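Local coordinates for rhamnose ABC transporter, periplasmic rhamnose-binding protein (Kribbella flavida, PDB 4KVF) that probably binds a sugar such as rhamnose outside the membrane and delivers it to an ABC transporter for uptake, at residues 40-45 / 97-102. Residues are numbered along the deposited sequence; the frame is centred on the assembly and turned at random.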
loop_
_atom_site.group_PDB
_atom_site.type_symbol
_atom_site.label_atom_id
_atom_site.label_comp_id
_atom_site.label_asym_id
_atom_site.label_seq_id
_atom_site.Cartn_x
_atom_site.Cartn_y
_atom_site.Cartn_z
ATOM N N LEU A 40 21.409 11.112 11.625
ATOM C CA LEU A 40 20.376 11.805 10.854
ATOM C C LEU A 40 19.068 11.887 11.629
ATOM O O LEU A 40 18.608 10.889 12.188
ATOM C CB LEU A 40 20.109 11.083 9.532
ATOM C CG LEU A 40 21.295 11.088 8.579
ATOM C CD1 LEU A 40 20.942 10.342 7.307
ATOM C CD2 LEU A 40 21.700 12.520 8.276
ATOM N N LYS A 41 18.468 13.074 11.650
ATOM C CA LYS A 41 17.171 13.259 12.282
ATOM C C LYS A 41 16.090 12.997 11.243
ATOM O O LYS A 41 15.938 13.753 10.292
ATOM C CB LYS A 41 17.036 14.674 12.854
ATOM C CG LYS A 41 18.093 15.036 13.875
ATOM C CD LYS A 41 17.820 16.414 14.438
ATOM C CE LYS A 41 17.873 16.406 15.958
ATOM N NZ LYS A 41 19.101 17.061 16.494
ATOM N N ILE A 42 15.363 11.901 11.413
ATOM C CA ILE A 42 14.376 11.483 10.424
ATOM C C ILE A 42 12.999 11.467 11.074
ATOM O O ILE A 42 12.772 10.745 12.045
ATOM C CB ILE A 42 14.738 10.092 9.849
ATOM C CG1 ILE A 42 16.141 10.128 9.224
ATOM C CG2 ILE A 42 13.686 9.658 8.824
ATOM C CD1 ILE A 42 16.615 8.792 8.626
ATOM N N ALA A 43 12.084 12.285 10.558
ATOM C CA ALA A 43 10.775 12.437 11.184
ATOM C C ALA A 43 9.685 11.895 10.269
ATOM O O ALA A 43 9.770 12.057 9.057
ATOM C CB ALA A 43 10.510 13.895 11.489
ATOM N N TYR A 44 8.671 11.270 10.864
ATOM C CA TYR A 44 7.556 10.678 10.130
ATOM C C TYR A 44 6.261 11.435 10.403
ATOM O O TYR A 44 5.928 11.734 11.556
ATOM C CB TYR A 44 7.371 9.217 10.530
ATOM C CG TYR A 44 8.388 8.323 9.884
ATOM C CD1 TYR A 44 9.704 8.313 10.324
ATOM C CD2 TYR A 44 8.046 7.519 8.811
ATOM C CE1 TYR A 44 10.659 7.515 9.717
ATOM C CE2 TYR A 44 8.991 6.722 8.197
ATOM C CZ TYR A 44 10.294 6.723 8.656
ATOM O OH TYR A 44 11.225 5.916 8.040
ATOM N N LEU A 45 5.538 11.729 9.327
ATOM C CA LEU A 45 4.243 12.414 9.393
ATOM C C LEU A 45 3.249 11.609 8.574
ATOM O O LEU A 45 3.057 11.866 7.370
ATOM C CB LEU A 45 4.348 13.840 8.825
ATOM C CG LEU A 45 3.073 14.693 8.693
ATOM C CD1 LEU A 45 2.249 14.669 9.967
ATOM C CD2 LEU A 45 3.456 16.129 8.338
ATOM N N GLN A 97 14.914 18.880 11.221
ATOM C CA GLN A 97 15.021 17.490 10.790
ATOM C C GLN A 97 15.880 17.429 9.529
ATOM O O GLN A 97 15.952 18.401 8.780
ATOM C CB GLN A 97 13.629 16.908 10.526
ATOM C CG GLN A 97 12.729 16.922 11.754
ATOM C CD GLN A 97 13.370 16.237 12.953
ATOM O OE1 GLN A 97 13.503 15.017 12.981
ATOM N NE2 GLN A 97 13.793 17.027 13.937
ATOM N N ASP A 98 16.535 16.293 9.304
ATOM C CA ASP A 98 17.341 16.097 8.100
ATOM C C ASP A 98 16.499 15.517 6.974
ATOM O O ASP A 98 16.754 15.788 5.809
ATOM C CB ASP A 98 18.520 15.159 8.385
ATOM C CG ASP A 98 19.591 15.808 9.255
ATOM O OD1 ASP A 98 20.106 16.880 8.871
ATOM O OD2 ASP A 98 19.918 15.247 10.327
ATOM N N VAL A 99 15.513 14.708 7.353
ATOM C CA VAL A 99 14.611 14.039 6.425
ATOM C C VAL A 99 13.194 14.123 6.977
ATOM O O VAL A 99 12.965 13.853 8.157
ATOM C CB VAL A 99 14.965 12.545 6.271
ATOM C CG1 VAL A 99 13.996 11.855 5.293
ATOM C CG2 VAL A 99 16.413 12.370 5.815
ATOM N N ILE A 100 12.251 14.520 6.127
ATOM C CA ILE A 100 10.831 14.458 6.458
ATOM C C ILE A 100 10.181 13.381 5.601
ATOM O O ILE A 100 10.251 13.418 4.376
ATOM C CB ILE A 100 10.097 15.807 6.221
ATOM C CG1 ILE A 100 10.645 16.893 7.153
ATOM C CG2 ILE A 100 8.584 15.644 6.463
ATOM C CD1 ILE A 100 10.067 18.300 6.883
ATOM N N VAL A 101 9.580 12.399 6.262
ATOM C CA VAL A 101 8.856 11.328 5.585
ATOM C C VAL A 101 7.363 11.557 5.807
ATOM O O VAL A 101 6.864 11.480 6.939
ATOM C CB VAL A 101 9.264 9.960 6.157
ATOM C CG1 VAL A 101 8.554 8.845 5.412
ATOM C CG2 VAL A 101 10.770 9.800 6.048
ATOM N N VAL A 102 6.638 11.838 4.728
ATOM C CA VAL A 102 5.268 12.316 4.881
ATOM C C VAL A 102 4.278 11.633 3.929
ATOM O O VAL A 102 4.565 11.431 2.743
ATOM C CB VAL A 102 5.218 13.860 4.705
ATOM C CG1 VAL A 102 5.871 14.277 3.381
ATOM C CG2 VAL A 102 3.784 14.381 4.804
#
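Lys41 and Asp98 open the pairing of two parallel strands, 41-45 and 99-102. The carboxylate of Asp98 takes the place of a backbone acceptor: its OD2 accepts a hydrogen bond from Lys41 N at 2.9 Å, nearly straight and on the anti lone pair. One step on, Lys41 O is gripped twice, by Asp98 N at 2.8 Å and by Val99 N. The regular ladder follows, from Ala43 N to Val99 O, Val101 N to Ala43 O, and Leu45 N to Val101 O, the last at 2.7 Å.

On the face carrying Ile42, Tyr44, Val99 and Val101, the tyrosine ring turns a face to Val101. Val101 CB stands 4.0 Å from the centroid of the Tyr44 ring, 18° off the normal, in a CH-pi contact, while its CG1, anti to the backbone N (chi1 -178°), comes within 3.5 Å of Tyr44 CE2. Its other methyl, CG2, meets Ile42 CG2. Helix 281-296 packs over this side, and the Tyr44 hydroxyl hydrogen-bonds to its Gly285 O.

The other face is lined by Ala43, Leu45, Ile100 and Val102, with Leu45 CD2 4.0 Å from Val102 CG2, and helix 85-94 lies against it. Bent at chi2 (-54°), Gln97 folds back toward strand 41-45, setting its OE1 3.5 Å from Ala43 CB and beside Lys41 CB.

Backbone hydrogen bonds from Ile42 and Tyr44 to strand 71-74 continue the sheet; 41-45 lies between 71-74 and 99-102 in the six-stranded parallel sheet (order 2-1-3-4-5-6) of this Rossmann-like lobe of a periplasmic binding protein. Asp98 OD1 is hydrogen-bonded to a glycerol probably from the crystallisation liquor. Through OD2, Asp98 extends the ladder one rung past its strand, and the later backbone hydrogen bonds run between apolar faces covered by helices 281-296 and 85-94.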